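Local coordinates for protein probable translation initiation factor eIF-2B subunit epsilon (Schizosaccharomyces pombe, PDB 5B04) that forms part of the eIF2B complex, which catalyses the exchange of GDP for GTP on the gamma subunit of translation initiation factor eIF2, at residues 170-175 with 271-276; 220-225 with 241-246; 406-411 with 433-438. All blocks are in the same frame, centred on the assembly; numbering follows the deposited sequence.

How the contacts relate
Contacts 1 and 2 are neighbours in the nucleotidyl transferase-like domain, with centres 11 Å apart, and along the chain contact 2 is nested inside the loop closed by contact 1. They meet where residues 170-175 reach strand 212-226: Glu173 O lies 3.2 Å from Asp220 N, a probable hydrogen bond, and Thr172 CG2 packs against Gln222 NE2 at 3.7 Å. A phosphate ion, probably from the crystallisation liquor, is bound at contact 1. Contact 3 belongs to the left-handed beta-helix domain, its centre 35 Å from that of contact 1 and 43 Å from that of contact 2, which lies on the opposite side of the chain's centre. It touches neither.

Contact 1: residues 170-175 with 271-276; sequences ARTESS and AARVRS. With PO4 (phosphate ion), chain S.
Arg275 holds a glutamate and a phosphate ion at once, on different edges of one guanidinium group. Toward residues 170-175 it turns the NE/NH2 edge: NE donates to Glu173 OE2 at 2.9 Å and NH2 to Glu173 OE1 at 3.3 Å, a side-on salt bridge in which each carboxylate oxygen offers its syn lone pair. The two planes are only 18° apart. Along the NH1/NH2 edge lies the phosphate, with a bond from Arg275 NH1 to PO4 O2 (2.9 Å); the other three N-H bonds to the ion are weak. Thr172 closes over one face, its OG1 3.3 Å from Arg275 CZ and above the centre of the group, while Ala170 CB stands at the edge.

The Arg275 chain, extended from CG to NE after a chi1 of 50°, carries the guanidinium across to this loop. Glu173 OE2 also lies 4.5 Å from Arg273 NH2, but well out of that guanidinium plane, so only charge acts there; Arg273 NH1 is bonded to Ser127 O and Tyr27 OH. Neighbouring Ser276 is the N-cap of helix 277-288, its OG 3.7 Å from PO4 O1. Thr172 is a known phosphorylation site but is unmodified here. Arg275 thus binds a phosphate, probably from the crystallisation liquor, between two loops of a GT-A-type nucleotidyl transferase domain.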
loop_
_atom_site.group_PDB
_atom_site.type_symbol
_atom_site.label_atom_id
_atom_site.label_comp_id
_atom_site.label_asym_id
_atom_site.label_seq_id
_atom_site.Cartn_x
_atom_site.Cartn_y
_atom_site.Cartn_z
ATOM N N ALA I 170 -32.704 35.339 -28.244
ATOM C CA ALA I 170 -33.956 36.079 -28.369
ATOM C C ALA I 170 -34.336 36.253 -29.837
ATOM O O ALA I 170 -33.786 35.580 -30.707
ATOM C CB ALA I 170 -33.849 37.427 -27.680
ATOM N N ARG I 171 -35.269 37.160 -30.111
ATOM C CA ARG I 171 -35.817 37.302 -31.458
ATOM C C ARG I 171 -34.837 37.944 -32.439
ATOM O O ARG I 171 -34.757 37.531 -33.598
ATOM C CB ARG I 171 -37.116 38.109 -31.420
ATOM C CG ARG I 171 -37.855 38.144 -32.750
ATOM C CD ARG I 171 -38.060 36.741 -33.308
ATOM N NE ARG I 171 -39.155 36.030 -32.652
ATOM C CZ ARG I 171 -39.504 34.778 -32.927
ATOM N NH1 ARG I 171 -38.841 34.089 -33.847
ATOM N NH2 ARG I 171 -40.516 34.212 -32.282
ATOM N N THR I 172 -34.100 38.953 -31.984
ATOM C CA THR I 172 -33.080 39.583 -32.818
ATOM C C THR I 172 -31.988 38.574 -33.155
ATOM O O THR I 172 -31.504 38.514 -34.288
ATOM C CB THR I 172 -32.455 40.814 -32.123
ATOM O OG1 THR I 172 -33.393 41.897 -32.129
ATOM C CG2 THR I 172 -31.184 41.257 -32.836
ATOM N N GLU I 173 -31.621 37.766 -32.165
ATOM C CA GLU I 173 -30.577 36.765 -32.331
ATOM C C GLU I 173 -31.080 35.548 -33.106
ATOM O O GLU I 173 -30.288 34.790 -33.668
ATOM C CB GLU I 173 -30.032 36.330 -30.966
ATOM C CG GLU I 173 -29.245 37.405 -30.222
ATOM C CD GLU I 173 -30.129 38.496 -29.643
ATOM O OE1 GLU I 173 -31.354 38.280 -29.541
ATOM O OE2 GLU I 173 -29.598 39.572 -29.294
ATOM N N SER I 174 -32.397 35.366 -33.135
ATOM C CA SER I 174 -32.997 34.244 -33.850
ATOM C C SER I 174 -32.990 34.485 -35.355
ATOM O O SER I 174 -33.813 35.239 -35.875
ATOM C CB SER I 174 -34.428 33.996 -33.366
ATOM O OG SER I 174 -34.999 32.875 -34.018
ATOM N N SER I 175 -32.058 33.840 -36.048
ATOM C CA SER I 175 -31.924 34.003 -37.489
ATOM C C SER I 175 -31.466 32.708 -38.151
ATOM O O SER I 175 -30.797 31.885 -37.526
ATOM C CB SER I 175 -30.938 35.129 -37.811
ATOM O OG SER I 175 -31.288 36.327 -37.140
ATOM N N ALA I 271 -21.279 34.859 -25.709
ATOM C CA ALA I 271 -21.363 36.219 -26.225
ATOM C C ALA I 271 -22.818 36.627 -26.289
ATOM O O ALA I 271 -23.643 35.827 -26.640
ATOM C CB ALA I 271 -20.754 36.383 -27.584
ATOM N N ALA I 272 -23.124 37.880 -25.985
ATOM C CA ALA I 272 -24.473 38.384 -26.014
ATOM C C ALA I 272 -24.471 39.874 -25.931
ATOM O O ALA I 272 -23.513 40.454 -25.509
ATOM C CB ALA I 272 -25.268 37.811 -24.881
ATOM N N ARG I 273 -25.574 40.490 -26.299
ATOM C CA ARG I 273 -25.736 41.939 -26.230
ATOM C C ARG I 273 -26.892 42.342 -25.323
ATOM O O ARG I 273 -27.964 41.739 -25.360
ATOM C CB ARG I 273 -25.953 42.526 -27.626
ATOM C CG ARG I 273 -24.716 42.522 -28.501
ATOM C CD ARG I 273 -24.934 43.316 -29.777
ATOM N NE ARG I 273 -26.123 42.871 -30.497
ATOM C CZ ARG I 273 -27.120 43.673 -30.854
ATOM N NH1 ARG I 273 -27.065 44.965 -30.565
ATOM N NH2 ARG I 273 -28.168 43.186 -31.505
ATOM N N VAL I 274 -26.664 43.369 -24.511
ATOM C CA VAL I 274 -27.715 43.927 -23.670
ATOM C C VAL I 274 -28.493 44.970 -24.465
ATOM O O VAL I 274 -28.169 46.158 -24.436
ATOM C CB VAL I 274 -27.146 44.566 -22.394
ATOM C CG1 VAL I 274 -28.267 44.866 -21.411
ATOM C CG2 VAL I 274 -26.115 43.647 -21.762
ATOM N N ARG I 275 -29.517 44.515 -25.176
ATOM C CA ARG I 275 -30.248 45.370 -26.103
ATOM C C ARG I 275 -31.697 45.587 -25.678
ATOM O O ARG I 275 -32.450 46.287 -26.355
ATOM C CB ARG I 275 -30.204 44.767 -27.506
ATOM C CG ARG I 275 -30.597 43.303 -27.540
ATOM C CD ARG I 275 -30.838 42.818 -28.954
ATOM N NE ARG I 275 -31.666 41.616 -28.966
ATOM C CZ ARG I 275 -32.989 41.625 -28.837
ATOM N NH1 ARG I 275 -33.636 42.773 -28.689
ATOM N NH2 ARG I 275 -33.666 40.487 -28.861
ATOM N N SER I 276 -32.084 44.981 -24.560
ATOM C CA SER I 276 -33.441 45.124 -24.043
ATOM C C SER I 276 -33.508 44.762 -22.563
ATOM O O SER I 276 -32.502 44.387 -21.960
ATOM C CB SER I 276 -34.416 44.253 -24.838
ATOM O OG SER I 276 -34.133 42.876 -24.665
HETATM P P PO4 S . -37.092 41.390 -28.477
HETATM O O1 PO4 S . -36.223 41.325 -27.244
HETATM O O2 PO4 S . -36.273 41.887 -29.646
HETATM O O3 PO4 S . -38.242 42.338 -28.233
HETATM O O4 PO4 S . -37.632 40.013 -28.787
#

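Contact 2: residues 220-225 with 241-246; sequences DCQIDI and QDIRKD
Arg244, in the first turn of helix 243-252, reaches down to strand 212-226 and ties two of its aspartates into a salt-bridge network within the nucleotidyl transferase-like domain. From CB, which is directed at the strand, the chain passes to CG, where Gln222 NE2 lies alongside at 3.4 Å. A bend at chi2 (-54°) then swings CD and the guanidinium group toward Asp220. NE donates to Asp220 OD2 at 2.9 Å and NH2 to Asp220 OD1 at 2.6 Å, a side-on grip in which both oxygens use their syn lone pairs although they sit somewhat tilted from the guanidinium plane. CZ is covered on one face by the Gln222 amide, whose CD stands 4.3 Å above the plane and over its centre, the two flat groups stacked. At the far end NH1 makes a nearly straight bond (162°) to Asp224 OD2 at 3.0 Å, in the guanidinium plane, while NH2 adds a weak bond to Asp224 OD1. The Asp224 carboxylate is turned 39° from the guanidinium, and Met157 of strand 153-161 touches both residues.

One arginine thus binds two buried carboxylates along its edges, and their negative charges probably balance its positive charge in the buried setting. A leucine in its place would probably leave Asp220 and Asp224 as buried, adjacent negative charges without their mate, and the Gln222 amide without the flat group it stacks on. Beside the network the Ile243 CD1 methyl lies next to Asp224 OD2. The helix start itself is capped by Asp242, whose OD2 accepts from Lys245 N at 3.1 Å, from above the carboxylate plane.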
loop_
_atom_site.group_PDB
_atom_site.type_symbol
_atom_site.label_atom_id
_atom_site.label_comp_id
_atom_site.label_asym_id
_atom_site.label_seq_id
_atom_site.Cartn_x
_atom_site.Cartn_y
_atom_site.Cartn_z
ATOM N N ASP I 220 -27.132 35.138 -33.237
ATOM C CA ASP I 220 -26.580 36.276 -33.959
ATOM C C ASP I 220 -26.178 37.370 -32.977
ATOM O O ASP I 220 -26.993 38.210 -32.597
ATOM C CB ASP I 220 -27.587 36.808 -34.981
ATOM C CG ASP I 220 -26.997 37.871 -35.887
ATOM O OD1 ASP I 220 -25.759 38.042 -35.886
ATOM O OD2 ASP I 220 -27.772 38.534 -36.609
ATOM N N CYS I 221 -24.913 37.347 -32.570
ATOM C CA CYS I 221 -24.398 38.298 -31.591
ATOM C C CYS I 221 -24.331 39.708 -32.159
ATOM O O CYS I 221 -24.299 40.684 -31.409
ATOM C CB CYS I 221 -23.010 37.866 -31.113
ATOM S SG CYS I 221 -22.874 36.113 -30.700
ATOM N N GLN I 222 -24.308 39.798 -33.485
ATOM C CA GLN I 222 -24.150 41.064 -34.197
ATOM C C GLN I 222 -22.865 41.773 -33.777
ATOM O O GLN I 222 -22.809 43.000 -33.704
ATOM C CB GLN I 222 -25.366 41.966 -33.981
ATOM C CG GLN I 222 -26.684 41.286 -34.314
ATOM C CD GLN I 222 -27.620 42.175 -35.106
ATOM O OE1 GLN I 222 -27.371 43.369 -35.270
ATOM N NE2 GLN I 222 -28.704 41.594 -35.606
ATOM N N ILE I 223 -21.842 40.976 -33.485
ATOM C CA ILE I 223 -20.484 41.476 -33.333
ATOM C C ILE I 223 -19.770 41.246 -34.656
ATOM O O ILE I 223 -19.489 40.107 -35.027
ATOM C CB ILE I 223 -19.726 40.775 -32.192
ATOM C CG1 ILE I 223 -20.418 41.034 -30.852
ATOM C CG2 ILE I 223 -18.278 41.241 -32.147
ATOM C CD1 ILE I 223 -19.687 40.445 -29.664
ATOM N N ASP I 224 -19.486 42.324 -35.377
ATOM C CA ASP I 224 -19.042 42.194 -36.757
ATOM C C ASP I 224 -17.647 42.754 -37.017
ATOM O O ASP I 224 -17.323 43.870 -36.614
ATOM C CB ASP I 224 -20.051 42.873 -37.683
ATOM C CG ASP I 224 -21.410 42.200 -37.654
ATOM O OD1 ASP I 224 -21.453 40.951 -37.625
ATOM O OD2 ASP I 224 -22.434 42.915 -37.655
ATOM N N ILE I 225 -16.829 41.954 -37.694
ATOM C CA ILE I 225 -15.522 42.391 -38.166
ATOM C C ILE I 225 -15.669 42.966 -39.568
ATOM O O ILE I 225 -16.084 42.263 -40.485
ATOM C CB ILE I 225 -14.505 41.235 -38.193
ATOM C CG1 ILE I 225 -14.595 40.405 -36.911
ATOM C CG2 ILE I 225 -13.096 41.768 -38.416
ATOM C CD1 ILE I 225 -14.177 41.151 -35.667
ATOM N N GLN I 241 -29.587 51.346 -43.573
ATOM C CA GLN I 241 -29.695 51.827 -42.200
ATOM C C GLN I 241 -29.442 50.716 -41.183
ATOM O O GLN I 241 -28.833 50.950 -40.142
ATOM C CB GLN I 241 -31.071 52.452 -41.959
ATOM C CG GLN I 241 -31.358 53.673 -42.818
ATOM C CD GLN I 241 -30.339 54.781 -42.623
ATOM O OE1 GLN I 241 -29.786 54.951 -41.536
ATOM N NE2 GLN I 241 -30.085 55.542 -43.681
ATOM N N ASP I 242 -29.922 49.513 -41.478
ATOM C CA ASP I 242 -29.676 48.373 -40.603
ATOM C C ASP I 242 -28.596 47.476 -41.195
ATOM O O ASP I 242 -28.611 47.176 -42.385
ATOM C CB ASP I 242 -30.957 47.572 -40.370
ATOM C CG ASP I 242 -30.740 46.388 -39.447
ATOM O OD1 ASP I 242 -30.013 46.543 -38.443
ATOM O OD2 ASP I 242 -31.293 45.303 -39.727
ATOM N N ILE I 243 -27.663 47.043 -40.357
ATOM C CA ILE I 243 -26.536 46.249 -40.828
ATOM C C ILE I 243 -26.963 44.845 -41.263
ATOM O O ILE I 243 -26.198 44.130 -41.910
ATOM C CB ILE I 243 -25.441 46.136 -39.742
ATOM C CG1 ILE I 243 -24.089 45.788 -40.371
ATOM C CG2 ILE I 243 -25.842 45.125 -38.676
ATOM C CD1 ILE I 243 -22.979 45.608 -39.367
ATOM N N ARG I 244 -28.190 44.457 -40.926
ATOM C CA ARG I 244 -28.653 43.103 -41.214
ATOM C C ARG I 244 -29.607 43.013 -42.406
ATOM O O ARG I 244 -29.380 42.224 -43.321
ATOM C CB ARG I 244 -29.323 42.503 -39.976
ATOM C CG ARG I 244 -28.345 41.869 -38.999
ATOM C CD ARG I 244 -27.464 40.846 -39.704
ATOM N NE ARG I 244 -26.611 40.107 -38.777
ATOM C CZ ARG I 244 -25.395 40.496 -38.404
ATOM N NH1 ARG I 244 -24.882 41.625 -38.873
ATOM N NH2 ARG I 244 -24.692 39.756 -37.558
ATOM N N LYS I 245 -30.672 43.807 -42.398
ATOM C CA LYS I 245 -31.682 43.692 -43.447
ATOM C C LYS I 245 -31.469 44.708 -44.570
ATOM O O LYS I 245 -32.154 44.667 -45.593
ATOM C CB LYS I 245 -33.086 43.838 -42.855
ATOM C CG LYS I 245 -34.193 43.267 -43.738
ATOM C CD LYS I 245 -35.082 42.285 -42.984
ATOM C CE LYS I 245 -35.208 42.648 -41.513
ATOM N NZ LYS I 245 -36.305 41.894 -40.847
ATOM N N ASP I 246 -30.517 45.615 -44.385
ATOM C CA ASP I 246 -30.150 46.537 -45.454
ATOM C C ASP I 246 -28.803 46.153 -46.059
ATOM O O ASP I 246 -28.698 45.938 -47.266
ATOM C CB ASP I 246 -30.110 47.983 -44.948
ATOM C CG ASP I 246 -31.477 48.502 -44.549
ATOM O OD1 ASP I 246 -32.490 47.915 -44.984
ATOM O OD2 ASP I 246 -31.539 49.503 -43.804
#

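Contact 3: residues 406-411 with 433-438; sequences VVIGDN and DPSLVG
Gly409 O and Asp410 O, in the turn that packs on Pro434, are both hydrogen-bonded to one hydroxyl oxygen, Thr412 OG1, which holds the turn from within its own strand-to-strand link. Between residues 406-411 and 433-438, by contrast, no hydrogen bond forms, and the two segments meet by van der Waals packing alone. Even where the backbones run close, as at Gly409 N and Ser435 N, 3.5 Å apart, two donors face each other and no bond can form.

Ser435 carries most of the side-chain contact. Its CB packs against both Val407 O, at 3.5 Å, and Ile408 CD1. The second of these approaches, from Ser435 CB to Ile408 CD1, measures 3.7 Å. Although Ile408 leaves its backbone away from residues 433-438, CG1 lies anti to the carbonyl carbon (chi1 -59°) and a further bend at chi2 (-65°) brings CD1 back to the serine. The Ser435 hydroxyl, with OG anti to its own backbone N (chi1 -171°), lies on the same methyl. Gly409 has no side chain at the close backbone approach to Pro434, whose exact spacing is doubtful in this model. A cis peptide bond precedes Pro434, whose ring extends the contact through CB to Asp410 O at 4.2 Å.

Val407-Ile408 form the last strand on one face of the left-handed parallel beta-helix, stacked on strand 389-390 with Ile408 against Ile390. Ile408 also meets Leu420 of strand 419-420, and residues 433-438, looping back after that strand, pack beside the terminal coil with Leu436 also on Leu420.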
loop_
_atom_site.group_PDB
_atom_site.type_symbol
_atom_site.label_atom_id
_atom_site.label_comp_id
_atom_site.label_asym_id
_atom_site.label_seq_id
_atom_site.Cartn_x
_atom_site.Cartn_y
_atom_site.Cartn_z
ATOM N N VAL I 406 -37.747 57.583 -7.184
ATOM C CA VAL I 406 -39.145 57.293 -6.873
ATOM C C VAL I 406 -39.323 56.757 -5.455
ATOM O O VAL I 406 -38.616 55.842 -5.031
ATOM C CB VAL I 406 -39.742 56.277 -7.869
ATOM C CG1 VAL I 406 -41.148 55.872 -7.449
ATOM C CG2 VAL I 406 -39.747 56.851 -9.272
ATOM N N VAL I 407 -40.266 57.341 -4.723
ATOM C CA VAL I 407 -40.575 56.896 -3.369
ATOM C C VAL I 407 -41.974 56.295 -3.294
ATOM O O VAL I 407 -42.965 56.966 -3.568
ATOM C CB VAL I 407 -40.466 58.051 -2.357
ATOM C CG1 VAL I 407 -41.007 57.622 -1.002
ATOM C CG2 VAL I 407 -39.025 58.520 -2.241
ATOM N N ILE I 408 -42.046 55.021 -2.922
ATOM C CA ILE I 408 -43.324 54.336 -2.771
ATOM C C ILE I 408 -43.784 54.385 -1.318
ATOM O O ILE I 408 -43.035 54.029 -0.409
ATOM C CB ILE I 408 -43.238 52.868 -3.229
ATOM C CG1 ILE I 408 -42.811 52.790 -4.697
ATOM C CG2 ILE I 408 -44.572 52.166 -3.022
ATOM C CD1 ILE I 408 -43.812 53.377 -5.662
ATOM N N GLY I 409 -45.018 54.831 -1.106
ATOM C CA GLY I 409 -45.554 54.960 0.235
ATOM C C GLY I 409 -45.997 53.641 0.833
ATOM O O GLY I 409 -46.117 52.641 0.128
ATOM N N ASP I 410 -46.243 53.648 2.140
ATOM C CA ASP I 410 -46.634 52.442 2.864
ATOM C C ASP I 410 -47.943 51.855 2.346
ATOM O O ASP I 410 -48.812 52.582 1.861
ATOM C CB ASP I 410 -46.758 52.738 4.361
ATOM C CG ASP I 410 -45.426 53.067 5.006
ATOM O OD1 ASP I 410 -44.485 53.443 4.275
ATOM O OD2 ASP I 410 -45.319 52.952 6.244
ATOM N N ASN I 411 -48.061 50.534 2.450
ATOM C CA ASN I 411 -49.274 49.805 2.082
ATOM C C ASN I 411 -49.697 50.037 0.634
ATOM O O ASN I 411 -50.887 50.140 0.335
ATOM C CB ASN I 411 -50.416 50.179 3.027
ATOM C CG ASN I 411 -49.986 50.194 4.481
ATOM O OD1 ASN I 411 -49.675 51.249 5.036
ATOM N ND2 ASN I 411 -49.956 49.022 5.103
ATOM N N ASP I 433 -45.535 59.245 -1.287
ATOM C CA ASP I 433 -46.605 58.488 -0.655
ATOM C C ASP I 433 -47.803 58.740 0.237
ATOM O O ASP I 433 -47.796 59.704 0.957
ATOM C CB ASP I 433 -45.704 58.049 0.430
ATOM C CG ASP I 433 -45.416 59.129 1.374
ATOM O OD1 ASP I 433 -44.436 59.852 1.139
ATOM O OD2 ASP I 433 -46.225 59.287 2.296
ATOM N N PRO I 434 -48.851 57.801 0.321
ATOM C CA PRO I 434 -48.764 56.666 -0.622
ATOM C C PRO I 434 -48.647 56.850 -2.125
ATOM O O PRO I 434 -49.441 57.577 -2.652
ATOM C CB PRO I 434 -50.047 55.901 -0.357
ATOM C CG PRO I 434 -50.521 56.385 0.951
ATOM C CD PRO I 434 -50.349 57.836 0.805
ATOM N N SER I 435 -47.728 56.173 -2.805
ATOM C CA SER I 435 -47.509 56.410 -4.238
ATOM C C SER I 435 -48.485 55.822 -5.224
ATOM O O SER I 435 -49.337 55.056 -4.865
ATOM C CB SER I 435 -46.115 56.100 -4.697
ATOM O OG SER I 435 -46.013 56.567 -6.023
ATOM N N LEU I 436 -48.385 56.236 -6.476
ATOM C CA LEU I 436 -49.531 56.171 -7.358
ATOM C C LEU I 436 -50.169 54.830 -7.241
ATOM O O LEU I 436 -49.476 53.843 -7.234
ATOM C CB LEU I 436 -49.109 56.395 -8.809
ATOM C CG LEU I 436 -49.092 55.255 -9.836
ATOM C CD1 LEU I 436 -50.490 54.731 -10.072
ATOM C CD2 LEU I 436 -48.463 55.680 -11.139
ATOM N N VAL I 437 -51.490 54.789 -7.124
ATOM C CA VAL I 437 -52.369 55.942 -7.310
ATOM C C VAL I 437 -52.191 56.910 -6.175
ATOM O O VAL I 437 -51.500 56.619 -5.224
ATOM C CB VAL I 437 -53.841 55.539 -7.349
ATOM C CG1 VAL I 437 -54.253 54.942 -6.020
ATOM C CG2 VAL I 437 -54.698 56.740 -7.689
ATOM N N GLY I 438 -52.778 58.084 -6.295
ATOM C CA GLY I 438 -52.538 59.110 -5.309
ATOM C C GLY I 438 -51.230 59.776 -5.579
ATOM O O GLY I 438 -50.583 60.297 -4.693
#